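Local coordinates for extracellular solute-binding protein family 1 (Pseudothermotoga lettingae, PDB 5CI5) that probably captures sugars as the extracellular binding component of an ABC transporter and here holds alpha-D-tagatopyranose in its pocket, at residues 34-39 against 268-273; 114-119 against 345-350; 145-150 against 170-175; 205-210 against 374-379. All coordinates share one frame; numbering follows the deposited sequence.

Contact 1: 34-39 against 268-273; sequences AELDET and SFPLIE
Leu36 reaches over to helix 268-275 and lays its two methyls on neighbouring residues of that helix, Pro270 and Leu271. From CB, which points at the helix, the chain turns at CG, set anti to the carbonyl carbon (chi1 -55°), and forks. The CD1 branch arrives at the proline ring, 4.2 Å from Pro270 CG. The CD2 branch meets Leu271 CD2 at 3.9 Å, methyl against methyl, the two leucines approaching at a slant. That same Leu271 methyl also meets Glu35, whose CB is 4.0 Å from Leu271 CD2. The extended glutamate chain crosses the leucine at about a right angle and brings OE1 alongside the methyl, while the residue itself is exposed. No hydrogen bond joins the segments; the contact is van der Waals packing with the exposed Glu35 at its margin. Leu36 occupies the N-cap position of helix 37-51 and centres an inverse gamma turn. Outside the pair, Leu36 also rests on Trp331 and Lys335 of helix 325-335, Leu271 on Arg251 of helix 247-255, and neighbouring Ala34 on Leu59 of strand 55-60.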
# COMPACT_ATOMS: atom_id res chain seq x y z
N ALA A 34 11.74 0.37 -2.63
CA ALA A 34 13.10 0.91 -2.57
C ALA A 34 14.10 -0.15 -2.11
O ALA A 34 15.30 0.05 -2.23
CB ALA A 34 13.14 2.14 -1.64
N GLU A 35 13.62 -1.30 -1.63
CA GLU A 35 14.53 -2.39 -1.28
C GLU A 35 15.15 -3.07 -2.50
O GLU A 35 16.15 -3.77 -2.36
CB GLU A 35 13.82 -3.45 -0.43
CG GLU A 35 13.26 -2.87 0.84
CD GLU A 35 12.69 -3.91 1.80
OE1 GLU A 35 12.95 -5.12 1.62
OE2 GLU A 35 11.99 -3.50 2.74
N LEU A 36 14.55 -2.88 -3.68
CA LEU A 36 15.01 -3.55 -4.89
C LEU A 36 16.09 -2.68 -5.53
O LEU A 36 15.96 -2.27 -6.68
CB LEU A 36 13.85 -3.81 -5.86
CG LEU A 36 12.68 -4.60 -5.27
CD1 LEU A 36 11.56 -4.73 -6.27
CD2 LEU A 36 13.14 -5.97 -4.78
N ASP A 37 17.16 -2.42 -4.77
CA ASP A 37 18.08 -1.33 -5.10
C ASP A 37 18.97 -1.66 -6.30
O ASP A 37 19.38 -0.77 -7.04
CB ASP A 37 18.96 -0.97 -3.88
CG ASP A 37 19.75 -2.15 -3.33
OD1 ASP A 37 19.25 -3.29 -3.31
OD2 ASP A 37 20.89 -1.91 -2.89
N GLU A 38 19.21 -2.95 -6.52
CA GLU A 38 20.00 -3.36 -7.68
C GLU A 38 19.19 -3.18 -8.95
O GLU A 38 19.72 -2.76 -9.98
CB GLU A 38 20.45 -4.82 -7.55
CG GLU A 38 21.31 -5.11 -6.34
CD GLU A 38 21.44 -6.60 -6.06
OE1 GLU A 38 21.73 -7.35 -7.01
OE2 GLU A 38 21.23 -7.02 -4.90
N THR A 39 17.90 -3.48 -8.87
CA THR A 39 17.01 -3.27 -10.01
C THR A 39 16.90 -1.78 -10.32
O THR A 39 16.97 -1.36 -11.48
CB THR A 39 15.62 -3.86 -9.74
OG1 THR A 39 15.76 -5.25 -9.44
CG2 THR A 39 14.72 -3.71 -10.96
N SER A 268 4.51 -7.59 -2.50
CA SER A 268 5.05 -8.58 -1.60
C SER A 268 5.85 -9.64 -2.31
O SER A 268 6.70 -10.29 -1.71
CB SER A 268 3.93 -9.30 -0.84
OG SER A 268 3.06 -8.39 -0.20
N PHE A 269 5.55 -9.86 -3.59
CA PHE A 269 6.07 -11.03 -4.27
C PHE A 269 7.60 -11.00 -4.45
O PHE A 269 8.27 -11.94 -4.00
CB PHE A 269 5.37 -11.22 -5.61
CG PHE A 269 3.87 -11.37 -5.52
CD1 PHE A 269 3.22 -11.69 -4.33
CD2 PHE A 269 3.11 -11.21 -6.66
CE1 PHE A 269 1.84 -11.84 -4.30
CE2 PHE A 269 1.73 -11.37 -6.61
CZ PHE A 269 1.10 -11.67 -5.45
N PRO A 270 8.17 -9.95 -5.06
CA PRO A 270 9.64 -9.95 -5.16
C PRO A 270 10.32 -9.88 -3.80
O PRO A 270 11.43 -10.42 -3.60
CB PRO A 270 9.94 -8.70 -6.00
CG PRO A 270 8.71 -7.82 -5.87
CD PRO A 270 7.57 -8.81 -5.79
N LEU A 271 9.66 -9.23 -2.84
CA LEU A 271 10.28 -9.04 -1.54
C LEU A 271 10.32 -10.34 -0.74
O LEU A 271 11.33 -10.63 -0.10
CB LEU A 271 9.54 -7.95 -0.75
CG LEU A 271 9.57 -6.59 -1.46
CD1 LEU A 271 8.68 -5.57 -0.72
CD2 LEU A 271 10.97 -6.03 -1.60
N ILE A 272 9.26 -11.12 -0.78
CA ILE A 272 9.25 -12.35 0.02
C ILE A 272 10.23 -13.34 -0.61
O ILE A 272 10.90 -14.08 0.11
CB ILE A 272 7.82 -12.95 0.16
CG1 ILE A 272 7.78 -13.90 1.37
CG2 ILE A 272 7.31 -13.61 -1.14
CD1 ILE A 272 6.41 -14.48 1.69
N GLU A 273 10.33 -13.33 -1.94
CA GLU A 273 11.20 -14.27 -2.66
C GLU A 273 12.65 -13.88 -2.48
O GLU A 273 13.52 -14.75 -2.44
CB GLU A 273 10.81 -14.34 -4.15
CG GLU A 273 9.47 -15.09 -4.36
CD GLU A 273 8.86 -14.93 -5.75
OE1 GLU A 273 9.52 -14.39 -6.66
OE2 GLU A 273 7.70 -15.35 -5.93

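Contact 2: 114-119 against 345-350; sequences QIWPNL and VCKKSK
Trp116 presents the edge of its indole to Cys346, on helix 343-348, and the thiol sulfur meets that edge. The polar part is a weak hydrogen bond from Trp116 NE1 to Cys346 SG, 3.6 Å long and bent to 146° at the hydrogen. The same N-H has a second weak acceptor in Pro340 O. The same approach is a sulfur-aromatic contact at the ring edge: the sulfur lies 86° off the normal of the five-membered ring, almost in its plane, with SG 4.7 Å from the Trp116 five-ring centroid. Apolar packing adds Trp116 CZ2 against Cys346 CB at 3.8 Å, and the far corner of the ring, CH2, comes obliquely to within 4.5 Å of Lys347 CE. An alanine in place of Trp116 would probably leave Cys346 SG without its N-H and aromatic neighbour and open a gap beside Lys347 and Phe364, the latter meeting the indole edge-to-face. A water bridges the two segments, donating to Gln114 OE1 (2.8 Å) and accepting from Lys347 NZ (2.8 Å), and so links the loop to an exposed lysine. Within 345-350, Val345 O takes two donors from Ser349, its backbone N and its hydroxyl, the latter through Ser349 OG at 2.8 Å; both close the last turn of the helix. The arrangement is a cysteine sulfur-aromatic contact, joining the loop between helix 103-108 and strand 124-125 to the helix that follows strand 339-340, well away from the bound sugar.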
# COMPACT_ATOMS: atom_id res chain seq x y z
N GLN A 114 -3.01 4.38 -21.22
CA GLN A 114 -2.71 3.03 -20.70
C GLN A 114 -2.76 2.95 -19.16
O GLN A 114 -2.80 1.86 -18.62
CB GLN A 114 -1.35 2.54 -21.20
CG GLN A 114 -1.38 2.16 -22.70
CD GLN A 114 -2.42 1.12 -22.98
OE1 GLN A 114 -2.46 0.08 -22.32
NE2 GLN A 114 -3.31 1.40 -23.94
N ILE A 115 -2.76 4.08 -18.45
CA ILE A 115 -2.80 4.02 -16.98
C ILE A 115 -4.19 3.55 -16.57
O ILE A 115 -5.20 4.04 -17.13
CB ILE A 115 -2.47 5.42 -16.36
CG1 ILE A 115 -1.10 5.88 -16.86
CG2 ILE A 115 -2.56 5.41 -14.82
CD1 ILE A 115 0.04 4.98 -16.47
N TRP A 116 -4.26 2.57 -15.66
CA TRP A 116 -5.56 2.13 -15.15
C TRP A 116 -6.38 3.34 -14.68
O TRP A 116 -5.90 4.13 -13.88
CB TRP A 116 -5.41 1.15 -14.01
CG TRP A 116 -4.75 -0.14 -14.34
CD1 TRP A 116 -3.48 -0.49 -14.04
CD2 TRP A 116 -5.34 -1.26 -15.02
NE1 TRP A 116 -3.22 -1.77 -14.50
CE2 TRP A 116 -4.35 -2.26 -15.09
CE3 TRP A 116 -6.60 -1.52 -15.57
CZ2 TRP A 116 -4.59 -3.51 -15.69
CZ3 TRP A 116 -6.83 -2.77 -16.18
CH2 TRP A 116 -5.83 -3.73 -16.23
N PRO A 117 -7.61 3.48 -15.16
CA PRO A 117 -8.30 4.76 -14.92
C PRO A 117 -8.69 5.04 -13.49
O PRO A 117 -8.89 6.23 -13.17
CB PRO A 117 -9.56 4.66 -15.79
CG PRO A 117 -9.39 3.53 -16.65
CD PRO A 117 -8.35 2.62 -16.10
N ASN A 118 -8.84 4.01 -12.66
CA ASN A 118 -9.19 4.23 -11.28
C ASN A 118 -8.04 4.86 -10.54
O ASN A 118 -8.21 5.31 -9.41
CB ASN A 118 -9.63 2.93 -10.62
CG ASN A 118 -8.60 1.81 -10.72
OD1 ASN A 118 -7.91 1.64 -11.74
ND2 ASN A 118 -8.52 1.00 -9.66
N LEU A 119 -6.87 4.94 -11.17
CA LEU A 119 -5.74 5.57 -10.51
C LEU A 119 -5.75 7.09 -10.65
O LEU A 119 -5.13 7.78 -9.84
CB LEU A 119 -4.41 5.01 -11.05
CG LEU A 119 -4.27 3.48 -10.88
CD1 LEU A 119 -2.95 2.97 -11.49
CD2 LEU A 119 -4.39 3.08 -9.40
N VAL A 345 1.25 -3.39 -20.32
CA VAL A 345 2.21 -4.29 -19.69
C VAL A 345 1.54 -5.41 -18.89
O VAL A 345 1.99 -6.57 -18.92
CB VAL A 345 3.17 -3.49 -18.78
CG1 VAL A 345 4.11 -4.40 -18.06
CG2 VAL A 345 3.94 -2.49 -19.60
N CYS A 346 0.49 -5.06 -18.16
CA CYS A 346 -0.25 -6.06 -17.40
C CYS A 346 -0.78 -7.16 -18.32
O CYS A 346 -0.78 -8.33 -17.96
CB CYS A 346 -1.40 -5.42 -16.64
SG CYS A 346 -0.89 -4.43 -15.19
N LYS A 347 -1.22 -6.76 -19.51
CA LYS A 347 -1.94 -7.65 -20.41
C LYS A 347 -0.96 -8.45 -21.27
O LYS A 347 -1.25 -9.59 -21.65
CB LYS A 347 -2.89 -6.86 -21.30
CG LYS A 347 -4.06 -6.21 -20.56
CD LYS A 347 -4.71 -5.15 -21.41
CE LYS A 347 -5.81 -4.41 -20.65
NZ LYS A 347 -6.41 -3.35 -21.53
N LYS A 348 0.16 -7.84 -21.60
CA LYS A 348 1.11 -8.41 -22.56
C LYS A 348 2.22 -9.18 -21.88
O LYS A 348 2.85 -10.02 -22.51
CB LYS A 348 1.70 -7.34 -23.46
CG LYS A 348 0.67 -6.73 -24.42
CD LYS A 348 1.31 -5.79 -25.41
CE LYS A 348 0.31 -5.18 -26.38
NZ LYS A 348 -0.62 -6.19 -26.93
N SER A 349 2.45 -8.90 -20.59
CA SER A 349 3.44 -9.64 -19.82
C SER A 349 2.89 -11.02 -19.48
O SER A 349 1.74 -11.34 -19.79
CB SER A 349 3.83 -8.91 -18.53
OG SER A 349 2.75 -8.93 -17.61
N LYS A 350 3.71 -11.83 -18.84
CA LYS A 350 3.25 -13.17 -18.52
C LYS A 350 2.59 -13.22 -17.14
O LYS A 350 2.32 -14.29 -16.64
CB LYS A 350 4.41 -14.17 -18.62
CG LYS A 350 5.18 -14.12 -19.96
CD LYS A 350 4.41 -14.75 -21.11
CE LYS A 350 5.34 -15.10 -22.28
NZ LYS A 350 5.79 -13.89 -23.04
O HOH W 1 -4.39 -1.88 -22.84

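Contact 3: 145-150 against 170-175; sequences KAMFEK and LKITDT
The hydroxyl of Thr173, next in the chain to the Ile172 that packs on Phe148 and Met147, is held by two backbone groups: OG1 bonds to Ala169 O, one turn back in helix 162-172, and to Gly181 N. The chain leaves helical conformation at this threonine, and the double grip ties that exit to the following loop just behind the apolar contact. Ile172 does all the touching on its side. Its CB points at helix 145-150, and with CG1 anti to the carbonyl carbon (chi1 -70°) and CG2 anti to the backbone N, the two branches part toward different partners. The CG1 branch carries CD1 over one face of the Phe148 ring, 3.9 Å above the plane and displaced toward the rim; the line from the ring centroid to CD1 is 21° off the normal, a CH-pi contact. The nearest ring carbon is Phe148 CE1, 3.9 Å from Ile172 CD1. Phe148 starts off pointing away from helix 162-172 and returns its ring to the contact with chi1 at -91°, clearly off the usual staggered value. The other branch, Ile172 CG2, meets the terminal methyl of selenomethionine Met147, with CE 4.4 Å away, a looser touch. Tyr143 also meets the Phe148 ring, and Ala151 and Ile179 add apolar neighbours. This is plain helix-helix packing: one isoleucine, its CD1 over the Phe148 face and its CG2 beside the methyl end of the selenomethionine chain, joins the C-terminal end of helix 162-172 to the short helix 145-150 directly after strand 140-144.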
# COMPACT_ATOMS: atom_id res chain seq x y z
N LYS A 145 1.59 -21.57 2.11
CA LYS A 145 0.99 -22.87 1.83
C LYS A 145 1.53 -23.98 2.72
O LYS A 145 0.76 -24.84 3.19
CB LYS A 145 1.23 -23.22 0.37
CG LYS A 145 0.36 -22.44 -0.62
CD LYS A 145 0.70 -22.88 -2.04
CE LYS A 145 -0.47 -22.77 -2.98
NZ LYS A 145 -0.17 -23.51 -4.25
N ALA A 146 2.83 -23.95 2.97
CA ALA A 146 3.47 -25.01 3.73
C ALA A 146 2.97 -25.01 5.16
O ALA A 146 2.86 -26.07 5.78
CB ALA A 146 4.98 -24.85 3.71
N MSE A 147 2.69 -23.82 5.69
CA MSE A 147 2.20 -23.70 7.05
C MSE A 147 0.77 -24.20 7.15
O MSE A 147 0.43 -24.84 8.13
CB MSE A 147 2.31 -22.26 7.55
CG MSE A 147 3.75 -21.82 7.69
SE MSE A 147 3.90 -20.04 8.42
CE MSE A 147 3.48 -20.44 10.26
N PHE A 148 -0.05 -23.95 6.13
CA PHE A 148 -1.41 -24.50 6.11
C PHE A 148 -1.33 -26.03 6.14
O PHE A 148 -1.97 -26.71 6.97
CB PHE A 148 -2.18 -24.02 4.86
CG PHE A 148 -2.96 -22.75 5.10
CD1 PHE A 148 -2.32 -21.57 5.42
CD2 PHE A 148 -4.34 -22.74 4.97
CE1 PHE A 148 -3.04 -20.41 5.62
CE2 PHE A 148 -5.04 -21.60 5.17
CZ PHE A 148 -4.40 -20.43 5.51
N GLU A 149 -0.49 -26.56 5.27
CA GLU A 149 -0.35 -28.01 5.16
C GLU A 149 0.11 -28.62 6.48
O GLU A 149 -0.44 -29.63 6.93
CB GLU A 149 0.62 -28.36 4.03
CG GLU A 149 0.74 -29.86 3.78
CD GLU A 149 1.73 -30.22 2.69
OE1 GLU A 149 2.32 -29.32 2.05
OE2 GLU A 149 1.94 -31.42 2.49
N LYS A 150 1.10 -28.00 7.11
CA LYS A 150 1.62 -28.51 8.37
C LYS A 150 0.52 -28.56 9.45
O LYS A 150 0.49 -29.47 10.28
CB LYS A 150 2.80 -27.65 8.83
CG LYS A 150 3.43 -28.05 10.15
CD LYS A 150 4.39 -29.21 9.96
CE LYS A 150 4.89 -29.77 11.29
NZ LYS A 150 3.78 -30.30 12.14
N LEU A 170 -6.51 -19.85 14.51
CA LEU A 170 -6.38 -20.54 15.80
C LEU A 170 -5.72 -21.91 15.64
O LEU A 170 -4.91 -22.32 16.47
CB LEU A 170 -7.75 -20.69 16.46
CG LEU A 170 -8.30 -19.42 17.10
CD1 LEU A 170 -9.78 -19.61 17.46
CD2 LEU A 170 -7.51 -19.03 18.34
N LYS A 171 -6.05 -22.60 14.56
CA LYS A 171 -5.52 -23.94 14.31
C LYS A 171 -4.02 -23.94 14.01
O LYS A 171 -3.29 -24.86 14.38
CB LYS A 171 -6.29 -24.57 13.15
CG LYS A 171 -7.66 -25.10 13.58
CD LYS A 171 -8.43 -25.68 12.40
CE LYS A 171 -9.73 -26.32 12.86
NZ LYS A 171 -10.62 -26.63 11.70
N ILE A 172 -3.55 -22.89 13.35
CA ILE A 172 -2.14 -22.77 13.00
C ILE A 172 -1.26 -22.26 14.14
O ILE A 172 -0.09 -22.68 14.29
CB ILE A 172 -2.00 -21.82 11.78
CG1 ILE A 172 -2.56 -22.49 10.52
CG2 ILE A 172 -0.56 -21.43 11.55
CD1 ILE A 172 -2.88 -21.51 9.37
N THR A 173 -1.80 -21.34 14.92
CA THR A 173 -1.01 -20.67 15.94
C THR A 173 -0.44 -21.65 16.97
O THR A 173 -1.13 -22.53 17.46
CB THR A 173 -1.83 -19.60 16.66
OG1 THR A 173 -2.19 -18.57 15.71
CG2 THR A 173 -1.02 -18.97 17.79
N ASP A 174 0.83 -21.45 17.31
CA ASP A 174 1.49 -22.21 18.36
C ASP A 174 2.51 -21.26 18.96
O ASP A 174 3.70 -21.28 18.60
CB ASP A 174 2.14 -23.48 17.80
CG ASP A 174 2.83 -24.32 18.87
OD1 ASP A 174 2.68 -24.03 20.07
OD2 ASP A 174 3.55 -25.26 18.48
N THR A 175 2.03 -20.38 19.84
CA THR A 175 2.81 -19.24 20.28
C THR A 175 4.02 -19.72 21.07
O THR A 175 5.05 -19.04 21.08
CB THR A 175 2.01 -18.24 21.16
OG1 THR A 175 1.59 -18.89 22.36
CG2 THR A 175 0.81 -17.66 20.39

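Contact 4: 205-210 against 374-379; sequences GKLLTD and PQYPQI
Leu207 stands at about a right angle to Tyr376 and touches it at the rim of the ring: its CD2 methyl lies near the ring plane, 4.2 Å from Tyr376 CE1, so the phenol meets it edge-on. Chi1 of -173°, with CG anti to the backbone N, carries the end of Leu207 toward helix 376-391, where the same methyl also comes 4.4 Å from Ile379 CG2. Beside it, Leu208 and Ile379 are aligned differently. They reach for one another tip to tip, with Leu208 CD1 and Ile379 CD1 4.1 Å apart at the ends of the two chains. Ile379 therefore serves both leucines, its CG2 branch facing Leu207 and its CD1 end facing Leu208. Tyr376 bends its ring into the contact while its hydroxyl goes elsewhere, to Glu190 OE2, a residue of the sugar pocket, and its side chain also touches Arg370, another pocket residue. Lys206 and Asp210 form a salt bridge, NZ to OD1 at 3.5 Å, within the loop and away from the apolar side chains. All the touching side chains are buried and apolar at the contact, with no hydrogen bond across it, so the loop meets helix 376-391 by apolar packing, while its backbone is tied elsewhere, Leu207 N to Tyr201 OH. The one polar group, the tyrosine hydroxyl, is hydrogen-bonded to Glu190, which is consistent with a second-shell role beside the tagatose.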
# COMPACT_ATOMS: atom_id res chain seq x y z
N GLY A 205 -18.93 -1.28 6.39
CA GLY A 205 -18.78 0.11 6.78
C GLY A 205 -17.99 0.92 5.76
O GLY A 205 -17.64 0.42 4.69
N LYS A 206 -17.72 2.17 6.11
CA LYS A 206 -17.01 3.11 5.25
C LYS A 206 -16.21 4.03 6.14
O LYS A 206 -16.58 4.25 7.30
CB LYS A 206 -17.96 3.94 4.39
CG LYS A 206 -18.94 3.17 3.53
CD LYS A 206 -19.91 4.12 2.79
CE LYS A 206 -20.44 5.24 3.70
NZ LYS A 206 -21.58 6.00 3.10
N LEU A 207 -15.14 4.61 5.60
CA LEU A 207 -14.28 5.48 6.40
C LEU A 207 -14.91 6.87 6.59
O LEU A 207 -15.19 7.29 7.73
CB LEU A 207 -12.90 5.61 5.74
CG LEU A 207 -11.86 6.37 6.59
CD1 LEU A 207 -11.41 5.59 7.79
CD2 LEU A 207 -10.67 6.74 5.72
N LEU A 208 -15.13 7.57 5.49
CA LEU A 208 -15.87 8.83 5.49
C LEU A 208 -17.16 8.71 4.71
O LEU A 208 -17.36 7.75 3.94
CB LEU A 208 -15.02 9.94 4.87
CG LEU A 208 -13.59 10.19 5.36
CD1 LEU A 208 -13.00 11.42 4.63
CD2 LEU A 208 -13.54 10.39 6.87
N THR A 209 -18.04 9.69 4.91
CA THR A 209 -19.22 9.79 4.07
C THR A 209 -18.79 10.02 2.62
O THR A 209 -17.65 10.41 2.34
CB THR A 209 -20.15 10.93 4.57
OG1 THR A 209 -19.45 12.19 4.58
CG2 THR A 209 -20.63 10.62 5.99
N ASP A 210 -19.70 9.74 1.69
CA ASP A 210 -19.38 9.79 0.27
C ASP A 210 -18.88 11.15 -0.19
O ASP A 210 -18.07 11.21 -1.12
CB ASP A 210 -20.60 9.39 -0.55
CG ASP A 210 -20.92 7.92 -0.44
OD1 ASP A 210 -20.08 7.16 0.11
OD2 ASP A 210 -22.01 7.51 -0.90
N PRO A 374 -6.87 16.47 1.13
CA PRO A 374 -5.66 16.92 1.80
C PRO A 374 -5.63 16.58 3.28
O PRO A 374 -4.57 16.62 3.90
CB PRO A 374 -5.68 18.45 1.59
CG PRO A 374 -6.76 18.74 0.67
CD PRO A 374 -7.70 17.60 0.66
N GLN A 375 -6.79 16.25 3.84
CA GLN A 375 -6.88 15.90 5.25
C GLN A 375 -6.49 14.44 5.53
O GLN A 375 -6.42 14.05 6.70
CB GLN A 375 -8.31 16.12 5.76
CG GLN A 375 -8.72 17.57 5.78
CD GLN A 375 -9.27 18.06 4.47
OE1 GLN A 375 -9.35 17.34 3.47
NE2 GLN A 375 -9.67 19.33 4.46
N TYR A 376 -6.29 13.63 4.49
CA TYR A 376 -6.22 12.19 4.72
C TYR A 376 -5.07 11.80 5.69
O TYR A 376 -5.28 11.00 6.60
CB TYR A 376 -6.11 11.39 3.41
CG TYR A 376 -5.92 9.94 3.77
CD1 TYR A 376 -6.95 9.22 4.36
CD2 TYR A 376 -4.68 9.33 3.66
CE1 TYR A 376 -6.77 7.92 4.76
CE2 TYR A 376 -4.50 8.03 4.08
CZ TYR A 376 -5.54 7.34 4.63
OH TYR A 376 -5.36 6.06 5.09
N PRO A 377 -3.86 12.33 5.51
CA PRO A 377 -2.82 11.86 6.44
C PRO A 377 -3.14 12.08 7.93
O PRO A 377 -2.88 11.19 8.75
CB PRO A 377 -1.59 12.66 6.01
CG PRO A 377 -1.79 12.80 4.52
CD PRO A 377 -3.28 13.06 4.37
N GLN A 378 -3.73 13.22 8.26
CA GLN A 378 -4.19 13.47 9.63
C GLN A 378 -5.26 12.48 10.08
O GLN A 378 -5.30 12.08 11.25
CB GLN A 378 -4.74 14.89 9.75
CG GLN A 378 -3.71 15.96 9.68
CD GLN A 378 -4.38 17.32 9.55
OE1 GLN A 378 -4.54 17.84 8.45
NE2 GLN A 378 -4.84 17.86 10.68
N ILE A 379 -6.17 12.13 9.17
CA ILE A 379 -7.22 11.15 9.44
C ILE A 379 -6.60 9.77 9.74
O ILE A 379 -6.97 9.10 10.71
CB ILE A 379 -8.21 11.08 8.25
CG1 ILE A 379 -9.00 12.39 8.17
CG2 ILE A 379 -9.14 9.85 8.36
CD1 ILE A 379 -9.83 12.53 6.92

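Overall arrangement
Contacts 1, 3 and 4 are buried and almost wholly apolar, whereas contact 2 is partly buried and adds a weak N-H to sulfur bond and a bridging water. Contacts 1 and 4 flank the centre of the chain on opposite sides, about 30 Å apart between centres, and each brings a side chain to within about 7 Å of the sugar. Contact 3, whose centre is about 26 Å from the chain centre, joins two helices near in sequence. The other three tie together segments more than 160 residues apart, and their segments alternate along the chain. Helix 325-335 borders both contact 1 and contact 2, but no two of the contacts touch.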